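Long-range contacts in beta-d-glucoside glucohydrolase (Hypocrea jecorina, PDB 3ZZ1), which probably hydrolyses terminal, non-reducing beta-D-glucosyl residues with release of beta-D-glucose, as a glycoside hydrolase family 3 enzyme of cellulose degradation: residues A[7-12]-A[293-298]; A[350-355]-A[431-436]; A[633-638]-A[693-698]. All blocks are in the same frame, centred on the assembly; numbering follows the deposited sequence.

Contact 1: residues A[7-12]-A[293-298]; sequences TPWGTA and LAAWYL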
ATOM      1  N   THR A   7      26.572  -9.651   7.592  1.00 21.20           N
ATOM      2  CA  THR A   7      25.266  -9.366   7.003  1.00 20.37           C
ATOM      3  C   THR A   7      25.385  -8.145   6.086  1.00 19.84           C
ATOM      4  O   THR A   7      26.328  -7.361   6.221  1.00 19.80           O
ATOM      5  CB  THR A   7      24.174  -9.117   8.081  1.00 20.46           C
ATOM      6  OG1 THR A   7      24.465  -7.911   8.802  1.00 20.51           O
ATOM      7  CG2 THR A   7      24.065 -10.298   9.054  1.00 20.46           C
ATOM      8  N   PRO A   8      24.442  -7.986   5.137  1.00 19.35           N
ATOM      9  CA  PRO A   8      24.510  -6.833   4.238  1.00 18.94           C
ATOM     10  C   PRO A   8      24.651  -5.477   4.960  1.00 18.35           C
ATOM     11  O   PRO A   8      25.470  -4.658   4.548  1.00 18.41           O
ATOM     12  CB  PRO A   8      23.198  -6.929   3.456  1.00 18.91           C
ATOM     13  CG  PRO A   8      22.945  -8.404   3.384  1.00 19.15           C
ATOM     14  CD  PRO A   8      23.376  -8.928   4.731  1.00 19.36           C
ATOM     15  N   TRP A   9      23.884  -5.255   6.026  1.00 17.72           N
ATOM     16  CA  TRP A   9      23.975  -4.006   6.799  1.00 17.07           C
ATOM     17  C   TRP A   9      25.291  -3.874   7.563  1.00 16.87           C
ATOM     18  O   TRP A   9      25.806  -2.765   7.734  1.00 16.52           O
ATOM     19  CB  TRP A   9      22.814  -3.876   7.784  1.00 16.99           C
ATOM     20  CG  TRP A   9      21.589  -3.176   7.252  1.00 16.55           C
ATOM     21  CD1 TRP A   9      20.346  -3.711   7.118  1.00 16.03           C
ATOM     22  CD2 TRP A   9      21.485  -1.808   6.816  1.00 15.95           C
ATOM     23  NE1 TRP A   9      19.472  -2.772   6.623  1.00 15.99           N
ATOM     24  CE2 TRP A   9      20.145  -1.596   6.425  1.00 15.50           C
ATOM     25  CE3 TRP A   9      22.394  -0.745   6.718  1.00 15.22           C
ATOM     26  CZ2 TRP A   9      19.687  -0.367   5.939  1.00 15.08           C
ATOM     27  CZ3 TRP A   9      21.936   0.480   6.229  1.00 15.45           C
ATOM     28  CH2 TRP A   9      20.594   0.655   5.846  1.00 15.20           C
ATOM     29  N   GLY A  10      25.816  -5.004   8.034  1.00 16.60           N
ATOM     30  CA  GLY A  10      27.080  -5.036   8.774  1.00 16.43           C
ATOM     31  C   GLY A  10      28.256  -4.591   7.929  1.00 16.08           C
ATOM     32  O   GLY A  10      29.082  -3.787   8.368  1.00 16.35           O
ATOM     33  N   THR A  11      28.316  -5.111   6.707  1.00 16.03           N
ATOM     34  CA  THR A  11      29.358  -4.762   5.744  1.00 15.62           C
ATOM     35  C   THR A  11      29.194  -3.319   5.267  1.00 15.27           C
ATOM     36  O   THR A  11      30.184  -2.606   5.101  1.00 15.07           O
ATOM     37  CB  THR A  11      29.372  -5.751   4.553  1.00 15.78           C
ATOM     38  OG1 THR A  11      29.581  -7.080   5.050  1.00 16.06           O
ATOM     39  CG2 THR A  11      30.482  -5.408   3.548  1.00 15.79           C
ATOM     40  N   ALA A  12      27.944  -2.895   5.071  1.00 14.86           N
ATOM     41  CA  ALA A  12      27.646  -1.509   4.703  1.00 14.54           C
ATOM     42  C   ALA A  12      28.118  -0.547   5.788  1.00 14.39           C
ATOM     43  O   ALA A  12      28.623   0.540   5.491  1.00 14.29           O
ATOM     44  CB  ALA A  12      26.160  -1.330   4.445  1.00 14.52           C
ATOM     45  N   LEU A 293      25.192   7.026   4.581  1.00 11.12           N
ATOM     46  CA  LEU A 293      26.242   6.392   3.774  1.00 10.99           C
ATOM     47  C   LEU A 293      26.119   4.866   3.732  1.00 11.09           C
ATOM     48  O   LEU A 293      26.406   4.252   2.706  1.00 10.95           O
ATOM     49  CB  LEU A 293      27.638   6.792   4.255  1.00 10.81           C
ATOM     50  CG  LEU A 293      28.057   8.262   4.154  1.00 10.60           C
ATOM     51  CD1 LEU A 293      29.497   8.410   4.613  1.00 10.24           C
ATOM     52  CD2 LEU A 293      27.872   8.819   2.750  1.00  9.86           C
ATOM     53  N   ALA A 294      25.692   4.259   4.840  1.00 11.10           N
ATOM     54  CA  ALA A 294      25.497   2.808   4.883  1.00 11.19           C
ATOM     55  C   ALA A 294      24.432   2.352   3.893  1.00 11.02           C
ATOM     56  O   ALA A 294      24.573   1.300   3.284  1.00 11.20           O
ATOM     57  CB  ALA A 294      25.143   2.350   6.280  1.00 11.10           C
ATOM     58  N   ALA A 295      23.374   3.147   3.745  1.00 11.04           N
ATOM     59  CA  ALA A 295      22.285   2.844   2.817  1.00 11.25           C
ATOM     60  C   ALA A 295      22.772   2.904   1.376  1.00 11.30           C
ATOM     61  O   ALA A 295      22.341   2.120   0.524  1.00 11.58           O
ATOM     62  CB  ALA A 295      21.126   3.814   3.028  1.00 11.18           C
ATOM     63  N   TRP A 296      23.680   3.842   1.126  1.00 11.26           N
ATOM     64  CA  TRP A 296      24.316   4.039  -0.168  1.00 11.19           C
ATOM     65  C   TRP A 296      25.220   2.849  -0.503  1.00 11.34           C
ATOM     66  O   TRP A 296      25.178   2.319  -1.624  1.00 11.47           O
ATOM     67  CB  TRP A 296      25.101   5.353  -0.111  1.00 11.17           C
ATOM     68  CG  TRP A 296      25.744   5.833  -1.388  1.00 11.29           C
ATOM     69  CD1 TRP A 296      25.120   6.153  -2.559  1.00 10.38           C
ATOM     70  CD2 TRP A 296      27.138   6.119  -1.585  1.00 10.01           C
ATOM     71  NE1 TRP A 296      26.040   6.587  -3.482  1.00 10.27           N
ATOM     72  CE2 TRP A 296      27.285   6.582  -2.908  1.00 10.06           C
ATOM     73  CE3 TRP A 296      28.275   6.022  -0.770  1.00 10.22           C
ATOM     74  CZ2 TRP A 296      28.531   6.944  -3.442  1.00 10.30           C
ATOM     75  CZ3 TRP A 296      29.518   6.381  -1.302  1.00 10.05           C
ATOM     76  CH2 TRP A 296      29.631   6.832  -2.626  1.00  9.87           C
ATOM     77  N   TYR A 297      26.017   2.414   0.475  1.00 11.18           N
ATOM     78  CA  TYR A 297      26.903   1.265   0.297  1.00 11.17           C
ATOM     79  C   TYR A 297      26.136  -0.049   0.204  1.00 11.28           C
ATOM     80  O   TYR A 297      26.524  -0.940  -0.556  1.00 11.38           O
ATOM     81  CB  TYR A 297      27.933   1.185   1.423  1.00 11.09           C
ATOM     82  CG  TYR A 297      29.065   2.178   1.292  1.00 11.26           C
ATOM     83  CD1 TYR A 297      29.956   2.111   0.225  1.00 11.25           C
ATOM     84  CD2 TYR A 297      29.260   3.175   2.247  1.00 11.70           C
ATOM     85  CE1 TYR A 297      31.011   3.023   0.101  1.00 10.76           C
ATOM     86  CE2 TYR A 297      30.306   4.092   2.131  1.00 11.34           C
ATOM     87  CZ  TYR A 297      31.174   4.009   1.056  1.00 11.01           C
ATOM     88  OH  TYR A 297      32.214   4.910   0.942  1.00 11.79           O
ATOM     89  N   LEU A 298      25.056  -0.153   0.980  1.00 11.32           N
ATOM     90  CA  LEU A 298      24.189  -1.335   1.011  1.00 11.52           C
ATOM     91  C   LEU A 298      23.588  -1.645  -0.355  1.00 11.64           C
ATOM     92  O   LEU A 298      23.488  -2.806  -0.744  1.00 11.67           O
ATOM     93  CB  LEU A 298      23.061  -1.152   2.042  1.00 11.20           C
ATOM     94  CG  LEU A 298      21.997  -2.256   2.189  1.00 11.13           C
ATOM     95  CD1 LEU A 298      22.497  -3.416   3.017  1.00 10.59           C
ATOM     96  CD2 LEU A 298      20.719  -1.695   2.798  1.00 11.28           C
TER
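The indole of W9 carries a methyl of L298 on one face and the methyl of A294 at its edge. L298 CD2 lies 3.7 Å from the centroid of the W9 six-membered ring and 18° off the ring normal, which defines a CH-pi contact. A294 CB lies in the ring plane, 3.7 Å from W9 CZ3. The second flat group, the Y297 ring, has CE3 of its own neighbour W296 over one face. This is a helix-helix packing: the first turn of helix 8-20 meets the last turns of helix 282-298, a helix of the family 3 N-terminal, TIM-barrel-clan domain. The short axes cross at 118° and approach to 8.6 Å, with no hydrogen bond between the segments.

With CG anti to the backbone N (chi1 177°), the L298 side chain extends toward helix 8-20 and forks there: CD2 lies over the indole, whereas CD1 reaches P8 CB at 3.6 Å. N196 and P230, both in loops, also touch the indole. With W9 replaced by an alanine the whole indole goes, which is likely to strip L298 CD2 of its aromatic partner and open a gap beside A294 CB. T7, at the N-cap of helix 8-20, accepts from G10 N at its OG1, 3.3 Å away. One turn on, A12 is the small residue where the backbones come closest, its CA 4.8 Å from A294 CA: its CB lies 3.3 Å from A294 O, the carbonyl that also receives L298 N within its own helix, and 3.9 Å from L298 CB.

Contact 2: residues A[350-355]-A[431-436]; sequences AVVGSA and AIVFIT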
ATOM      1  N   ALA A 350     -24.346  -1.992 -24.143  1.00 17.02           N
ATOM      2  CA  ALA A 350     -24.314  -0.574 -23.799  1.00 16.09           C
ATOM      3  C   ALA A 350     -23.175  -0.293 -22.813  1.00 15.59           C
ATOM      4  O   ALA A 350     -22.977  -1.029 -21.844  1.00 15.30           O
ATOM      5  CB  ALA A 350     -25.642  -0.125 -23.222  1.00 15.95           C
ATOM      6  N   VAL A 351     -22.422   0.769 -23.082  1.00 14.93           N
ATOM      7  CA  VAL A 351     -21.357   1.213 -22.197  1.00 14.28           C
ATOM      8  C   VAL A 351     -21.739   2.609 -21.726  1.00 14.18           C
ATOM      9  O   VAL A 351     -21.952   3.508 -22.537  1.00 14.16           O
ATOM     10  CB  VAL A 351     -19.972   1.197 -22.903  1.00 14.20           C
ATOM     11  CG1 VAL A 351     -18.894   1.780 -22.005  1.00 13.41           C
ATOM     12  CG2 VAL A 351     -19.596  -0.230 -23.309  1.00 14.08           C
ATOM     13  N   VAL A 352     -21.848   2.774 -20.413  1.00 14.17           N
ATOM     14  CA  VAL A 352     -22.442   3.977 -19.833  1.00 13.91           C
ATOM     15  C   VAL A 352     -21.582   4.532 -18.701  1.00 13.89           C
ATOM     16  O   VAL A 352     -21.170   3.794 -17.801  1.00 13.76           O
ATOM     17  CB  VAL A 352     -23.881   3.694 -19.316  1.00 13.93           C
ATOM     18  CG1 VAL A 352     -24.460   4.910 -18.591  1.00 13.82           C
ATOM     19  CG2 VAL A 352     -24.802   3.271 -20.461  1.00 13.81           C
ATOM     20  N   GLY A 353     -21.317   5.835 -18.755  1.00 13.90           N
ATOM     21  CA  GLY A 353     -20.573   6.520 -17.698  1.00 14.12           C
ATOM     22  C   GLY A 353     -19.363   7.272 -18.219  1.00 14.17           C
ATOM     23  O   GLY A 353     -18.663   6.795 -19.112  1.00 14.35           O
ATOM     24  N   SER A 354     -19.111   8.452 -17.663  1.00 14.38           N
ATOM     25  CA  SER A 354     -17.945   9.241 -18.052  1.00 14.58           C
ATOM     26  C   SER A 354     -16.643   8.501 -17.752  1.00 14.52           C
ATOM     27  O   SER A 354     -15.645   8.708 -18.438  1.00 14.82           O
ATOM     28  CB  SER A 354     -17.948  10.587 -17.343  1.00 14.44           C
ATOM     29  OG  SER A 354     -17.826  10.410 -15.944  1.00 15.36           O
ATOM     30  N   ALA A 355     -16.669   7.638 -16.734  1.00 14.37           N
ATOM     31  CA  ALA A 355     -15.501   6.842 -16.325  1.00 14.55           C
ATOM     32  C   ALA A 355     -15.149   5.708 -17.300  1.00 14.62           C
ATOM     33  O   ALA A 355     -14.153   5.007 -17.113  1.00 14.53           O
ATOM     34  CB  ALA A 355     -15.706   6.287 -14.924  1.00 14.39           C
ATOM     35  N   ALA A 431     -25.870  -4.137 -20.211  1.00 16.42           N
ATOM     36  CA  ALA A 431     -25.450  -2.759 -20.035  1.00 16.10           C
ATOM     37  C   ALA A 431     -24.367  -2.708 -18.970  1.00 15.78           C
ATOM     38  O   ALA A 431     -24.563  -3.199 -17.857  1.00 15.53           O
ATOM     39  CB  ALA A 431     -26.635  -1.890 -19.639  1.00 15.91           C
ATOM     40  N   ILE A 432     -23.226  -2.122 -19.326  1.00 15.55           N
ATOM     41  CA  ILE A 432     -22.089  -2.012 -18.415  1.00 15.19           C
ATOM     42  C   ILE A 432     -21.950  -0.559 -17.963  1.00 15.14           C
ATOM     43  O   ILE A 432     -21.644   0.316 -18.775  1.00 14.87           O
ATOM     44  CB  ILE A 432     -20.765  -2.514 -19.064  1.00 15.03           C
ATOM     45  CG1 ILE A 432     -20.975  -3.860 -19.776  1.00 15.50           C
ATOM     46  CG2 ILE A 432     -19.674  -2.630 -18.010  1.00 14.41           C
ATOM     47  CD1 ILE A 432     -19.795  -4.325 -20.647  1.00 15.32           C
ATOM     48  N   VAL A 433     -22.179  -0.317 -16.670  1.00 15.00           N
ATOM     49  CA  VAL A 433     -22.156   1.038 -16.103  1.00 14.88           C
ATOM     50  C   VAL A 433     -20.875   1.278 -15.304  1.00 14.92           C
ATOM     51  O   VAL A 433     -20.473   0.443 -14.484  1.00 15.25           O
ATOM     52  CB  VAL A 433     -23.394   1.319 -15.209  1.00 15.12           C
ATOM     53  CG1 VAL A 433     -23.484   2.802 -14.845  1.00 14.83           C
ATOM     54  CG2 VAL A 433     -24.663   0.896 -15.906  1.00 14.55           C
ATOM     55  N   PHE A 434     -20.250   2.426 -15.547  1.00 14.64           N
ATOM     56  CA  PHE A 434     -18.959   2.762 -14.949  1.00 14.40           C
ATOM     57  C   PHE A 434     -19.071   3.881 -13.932  1.00 14.12           C
ATOM     58  O   PHE A 434     -19.454   5.009 -14.263  1.00 14.08           O
ATOM     59  CB  PHE A 434     -17.941   3.120 -16.032  1.00 14.30           C
ATOM     60  CG  PHE A 434     -17.483   1.941 -16.836  1.00 15.11           C
ATOM     61  CD1 PHE A 434     -18.244   1.464 -17.896  1.00 15.42           C
ATOM     62  CD2 PHE A 434     -16.302   1.285 -16.516  1.00 15.70           C
ATOM     63  CE1 PHE A 434     -17.828   0.363 -18.633  1.00 15.37           C
ATOM     64  CE2 PHE A 434     -15.885   0.189 -17.250  1.00 15.57           C
ATOM     65  CZ  PHE A 434     -16.652  -0.273 -18.311  1.00 14.76           C
ATOM     66  N   ILE A 435     -18.747   3.549 -12.686  1.00 13.68           N
ATOM     67  CA  ILE A 435     -18.803   4.502 -11.584  1.00 13.20           C
ATOM     68  C   ILE A 435     -17.464   4.548 -10.849  1.00 12.99           C
ATOM     69  O   ILE A 435     -16.657   3.620 -10.959  1.00 12.83           O
ATOM     70  CB  ILE A 435     -19.979   4.206 -10.603  1.00 13.01           C
ATOM     71  CG1 ILE A 435     -19.763   2.884  -9.859  1.00 13.42           C
ATOM     72  CG2 ILE A 435     -21.329   4.234 -11.340  1.00 12.81           C
ATOM     73  CD1 ILE A 435     -20.788   2.602  -8.771  1.00 12.51           C
ATOM     74  N   THR A 436     -17.225   5.639 -10.123  1.00 12.73           N
ATOM     75  CA  THR A 436     -15.958   5.849  -9.426  1.00 12.35           C
ATOM     76  C   THR A 436     -16.129   6.519  -8.064  1.00 12.18           C
ATOM     77  O   THR A 436     -17.176   7.097  -7.761  1.00 11.75           O
ATOM     78  CB  THR A 436     -14.989   6.753 -10.232  1.00 12.61           C
ATOM     79  OG1 THR A 436     -15.596   8.032 -10.455  1.00 12.46           O
ATOM     80  CG2 THR A 436     -14.575   6.122 -11.566  1.00 12.17           C
TER
HETATM   81  O   HOH W   1     -18.764   7.668 -14.532  1.00  8.48           O
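The carbonyl oxygen of V352 is met by three groups of the facing strand: F434 N donates to it at 2.8 Å, V433 CA makes a CA-H...O contact at 3.4 Å, and the edge of the F434 ring comes up in plane. This is a parallel beta ladder, with 12° between the short axes, inside the six-stranded sheet of the family 3 C-terminal alpha/beta domain. The other rungs are I432 N to A350 O, almost straight at 178°, and V352 N to I432 O at 3.0 Å.

The side chains sort by face. V351 and I432 lie on one side of the sheet, where V351 CG1, set anti to the backbone N (chi1 175°), comes at a slant to within 3.8 Å of F434 CE1. I399 of helix 395-404 touches both V351 and F434. A350, A431, V352 and V433 occupy the other side, under V469 of helix 462-472 in the case of the last three.

The ladder ends at V352 with V433, and beyond G353 the chain leaves strand geometry. G353 has positive phi, and a beta carbon there would run into F434 O. The chain then turns into a 3-10 segment, which returns A355 CB to 3.5 Å from T436 CG2. A water completes the join: A355 N donates to it at 3.0 Å, and it donates in turn to F434 O at 2.8 Å.

Contact 3: residues A[633-638]-A[693-698]; sequences AQLYIT and FGISVG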
ATOM      1  N   ALA A 633      -6.180 -18.566  -0.824  1.00 11.26           N
ATOM      2  CA  ALA A 633      -6.453 -19.198   0.461  1.00 11.43           C
ATOM      3  C   ALA A 633      -5.856 -18.361   1.579  1.00 11.72           C
ATOM      4  O   ALA A 633      -4.716 -17.897   1.482  1.00 11.44           O
ATOM      5  CB  ALA A 633      -5.877 -20.601   0.497  1.00 11.45           C
ATOM      6  N   GLN A 634      -6.628 -18.179   2.643  1.00 12.00           N
ATOM      7  CA  GLN A 634      -6.224 -17.312   3.745  1.00 12.24           C
ATOM      8  C   GLN A 634      -6.167 -18.075   5.065  1.00 12.40           C
ATOM      9  O   GLN A 634      -7.042 -18.894   5.358  1.00 12.30           O
ATOM     10  CB  GLN A 634      -7.183 -16.122   3.851  1.00 12.22           C
ATOM     11  CG  GLN A 634      -7.126 -15.182   2.651  1.00 11.91           C
ATOM     12  CD  GLN A 634      -8.439 -14.472   2.379  1.00 11.94           C
ATOM     13  OE1 GLN A 634      -9.062 -13.925   3.279  1.00 11.45           O
ATOM     14  NE2 GLN A 634      -8.858 -14.470   1.119  1.00 13.36           N
ATOM     15  N   LEU A 635      -5.116 -17.815   5.841  1.00 12.43           N
ATOM     16  CA  LEU A 635      -5.003 -18.344   7.197  1.00 12.35           C
ATOM     17  C   LEU A 635      -5.347 -17.256   8.204  1.00 12.45           C
ATOM     18  O   LEU A 635      -4.794 -16.153   8.152  1.00 12.42           O
ATOM     19  CB  LEU A 635      -3.592 -18.889   7.456  1.00 12.25           C
ATOM     20  CG  LEU A 635      -3.156 -19.189   8.899  1.00 11.56           C
ATOM     21  CD1 LEU A 635      -3.944 -20.338   9.493  1.00 11.79           C
ATOM     22  CD2 LEU A 635      -1.672 -19.483   8.978  1.00  9.99           C
ATOM     23  N   TYR A 636      -6.268 -17.571   9.109  1.00 12.65           N
ATOM     24  CA  TYR A 636      -6.615 -16.678  10.215  1.00 12.97           C
ATOM     25  C   TYR A 636      -6.352 -17.367  11.543  1.00 13.17           C
ATOM     26  O   TYR A 636      -6.734 -18.528  11.743  1.00 13.54           O
ATOM     27  CB  TYR A 636      -8.069 -16.192  10.110  1.00 12.74           C
ATOM     28  CG  TYR A 636      -8.311 -15.291   8.910  1.00 13.00           C
ATOM     29  CD1 TYR A 636      -8.146 -13.908   9.004  1.00 13.28           C
ATOM     30  CD2 TYR A 636      -8.692 -15.826   7.677  1.00 12.02           C
ATOM     31  CE1 TYR A 636      -8.358 -13.078   7.902  1.00 12.78           C
ATOM     32  CE2 TYR A 636      -8.910 -15.009   6.575  1.00 12.36           C
ATOM     33  CZ  TYR A 636      -8.738 -13.638   6.689  1.00 13.12           C
ATOM     34  OH  TYR A 636      -8.953 -12.827   5.592  1.00 12.75           O
ATOM     35  N   ILE A 637      -5.673 -16.657  12.439  1.00 13.15           N
ATOM     36  CA  ILE A 637      -5.340 -17.212  13.744  1.00 13.01           C
ATOM     37  C   ILE A 637      -6.127 -16.515  14.859  1.00 13.16           C
ATOM     38  O   ILE A 637      -6.287 -15.291  14.862  1.00 13.24           O
ATOM     39  CB  ILE A 637      -3.802 -17.208  14.002  1.00 13.06           C
ATOM     40  CG1 ILE A 637      -3.076 -18.027  12.925  1.00 12.38           C
ATOM     41  CG2 ILE A 637      -3.470 -17.766  15.390  1.00 13.21           C
ATOM     42  CD1 ILE A 637      -1.571 -18.192  13.145  1.00 12.17           C
ATOM     43  N   THR A 638      -6.663 -17.330  15.765  1.00 13.32           N
ATOM     44  CA  THR A 638      -7.308 -16.871  16.992  1.00 13.21           C
ATOM     45  C   THR A 638      -6.366 -17.216  18.144  1.00 13.36           C
ATOM     46  O   THR A 638      -5.994 -18.374  18.316  1.00 13.45           O
ATOM     47  CB  THR A 638      -8.680 -17.570  17.182  1.00 13.29           C
ATOM     48  OG1 THR A 638      -9.550 -17.205  16.100  1.00 13.09           O
ATOM     49  CG2 THR A 638      -9.337 -17.188  18.516  1.00 12.37           C
ATOM     50  N   PHE A 693      -4.081 -22.129  20.070  1.00 13.60           N
ATOM     51  CA  PHE A 693      -4.378 -21.122  19.059  1.00 13.52           C
ATOM     52  C   PHE A 693      -5.378 -21.694  18.070  1.00 13.61           C
ATOM     53  O   PHE A 693      -5.188 -22.799  17.560  1.00 13.91           O
ATOM     54  CB  PHE A 693      -3.110 -20.743  18.289  1.00 13.37           C
ATOM     55  CG  PHE A 693      -2.149 -19.870  19.053  1.00 12.63           C
ATOM     56  CD1 PHE A 693      -1.320 -20.404  20.034  1.00 13.02           C
ATOM     57  CD2 PHE A 693      -2.038 -18.519  18.753  1.00 12.53           C
ATOM     58  CE1 PHE A 693      -0.417 -19.591  20.727  1.00 12.50           C
ATOM     59  CE2 PHE A 693      -1.134 -17.703  19.436  1.00 11.75           C
ATOM     60  CZ  PHE A 693      -0.326 -18.243  20.424  1.00 12.08           C
ATOM     61  N   GLY A 694      -6.439 -20.946  17.791  1.00 13.51           N
ATOM     62  CA  GLY A 694      -7.391 -21.333  16.754  1.00 13.51           C
ATOM     63  C   GLY A 694      -6.786 -21.165  15.369  1.00 13.49           C
ATOM     64  O   GLY A 694      -6.236 -20.107  15.046  1.00 13.33           O
ATOM     65  N   ILE A 695      -6.875 -22.213  14.556  1.00 13.34           N
ATOM     66  CA  ILE A 695      -6.380 -22.171  13.182  1.00 13.18           C
ATOM     67  C   ILE A 695      -7.569 -22.232  12.226  1.00 13.35           C
ATOM     68  O   ILE A 695      -8.334 -23.197  12.235  1.00 13.49           O
ATOM     69  CB  ILE A 695      -5.370 -23.318  12.909  1.00 13.07           C
ATOM     70  CG1 ILE A 695      -4.178 -23.238  13.883  1.00 12.66           C
ATOM     71  CG2 ILE A 695      -4.913 -23.331  11.445  1.00 12.83           C
ATOM     72  CD1 ILE A 695      -3.396 -21.923  13.845  1.00 13.18           C
ATOM     73  N   SER A 696      -7.725 -21.185  11.422  1.00 13.34           N
ATOM     74  CA  SER A 696      -8.853 -21.070  10.501  1.00 13.27           C
ATOM     75  C   SER A 696      -8.376 -20.775   9.087  1.00 13.16           C
ATOM     76  O   SER A 696      -7.709 -19.765   8.844  1.00 13.46           O
ATOM     77  CB  SER A 696      -9.820 -19.982  10.970  1.00 13.16           C
ATOM     78  OG  SER A 696     -10.453 -20.357  12.183  1.00 13.81           O
ATOM     79  N   VAL A 697      -8.710 -21.668   8.160  1.00 12.87           N
ATOM     80  CA  VAL A 697      -8.342 -21.506   6.760  1.00 12.73           C
ATOM     81  C   VAL A 697      -9.599 -21.464   5.893  1.00 12.59           C
ATOM     82  O   VAL A 697     -10.521 -22.260   6.079  1.00 12.47           O
ATOM     83  CB  VAL A 697      -7.373 -22.629   6.270  1.00 12.76           C
ATOM     84  CG1 VAL A 697      -7.117 -22.517   4.769  1.00 13.08           C
ATOM     85  CG2 VAL A 697      -6.049 -22.584   7.030  1.00 12.86           C
ATOM     86  N   GLY A 698      -9.633 -20.523   4.954  1.00 12.53           N
ATOM     87  CA  GLY A 698     -10.759 -20.416   4.040  1.00 12.30           C
ATOM     88  C   GLY A 698     -10.591 -19.408   2.926  1.00 12.22           C
ATOM     89  O   GLY A 698      -9.476 -18.941   2.647  1.00 12.28           O
TER
HETATM   90  O   HOH W   2      -8.662 -18.598  13.842  1.00 17.61           O
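Y636 and S696 form the central hydrogen-bonded pair of an antiparallel ladder, flanked by the like pairs Q634 with G698 and T638 with G694. Each pair makes two backbone bonds; the shortest is Y636 N to S696 O at 2.6 Å, with an N-H...O angle of 172°. The strands run at 160° to each other. G694 faces T638 without a side chain, and a beta carbon there would clash with T638 CB.

The side chains of L635, I637, I695 and V697 share the apolar face. With CG anti to the backbone N (chi1 166°), L635 leans toward the facing strand, and its CD1 comes 3.7 Å from I695 CG2 and 3.9 Å from V697 CG2. I637 and I695 run alongside each other, CG1 of the first 4.0 Å from CD1 of the second, whereas I637 CG2 meets the F693 ring at its edge, 3.7 Å from CD2.

The other face is mixed, with polar groups of Q634, Y636, T638 and S696. A water donates to Y636 O and, at 2.8 Å, to T638 OG1; it also lies 3.0 Å from S696 OG, so one molecule bridges both strands. T638 OG1 is also bonded to P648 O. Y636 OH donates to Q634 OE1 at 2.6 Å, in the plane of the amide carbonyl and of the tyrosine ring, which ties the two side chains together along their strand. Q634 NE2 in turn bonds G574 O, and the Y636 ring touches F573.

Further out, strand 664-672 places F669 and I671 against L635, and strand 613-623 places V617 and V619 against I695 and V697. Strands 629-638 and 691-698 are thus the inner pair of a four-stranded sheet whose apolar face packs on other strands, as in the beta sandwich of a fibronectin type III-like domain.

How the contacts relate
The three contacts lie in series along the chain, join separate elements and never touch: centres are 51 Å apart for contacts 1 and 2, and 38 Å for either with contact 3. Contacts 2 and 3 lie in different domains, and one helix of contact 1 belongs to the N-terminal domain. Contact 1 is only partly buried and joins helices without a hydrogen bond between its segments, by apolar and CH-pi contacts. Contacts 2 and 3 are buried strand ladders, one parallel and one antiparallel, so backbone bonds carry them. Both sides of contact 2 are apolar under helices, while contact 3 has one apolar and one mixed side. A water links the segments in each of these two.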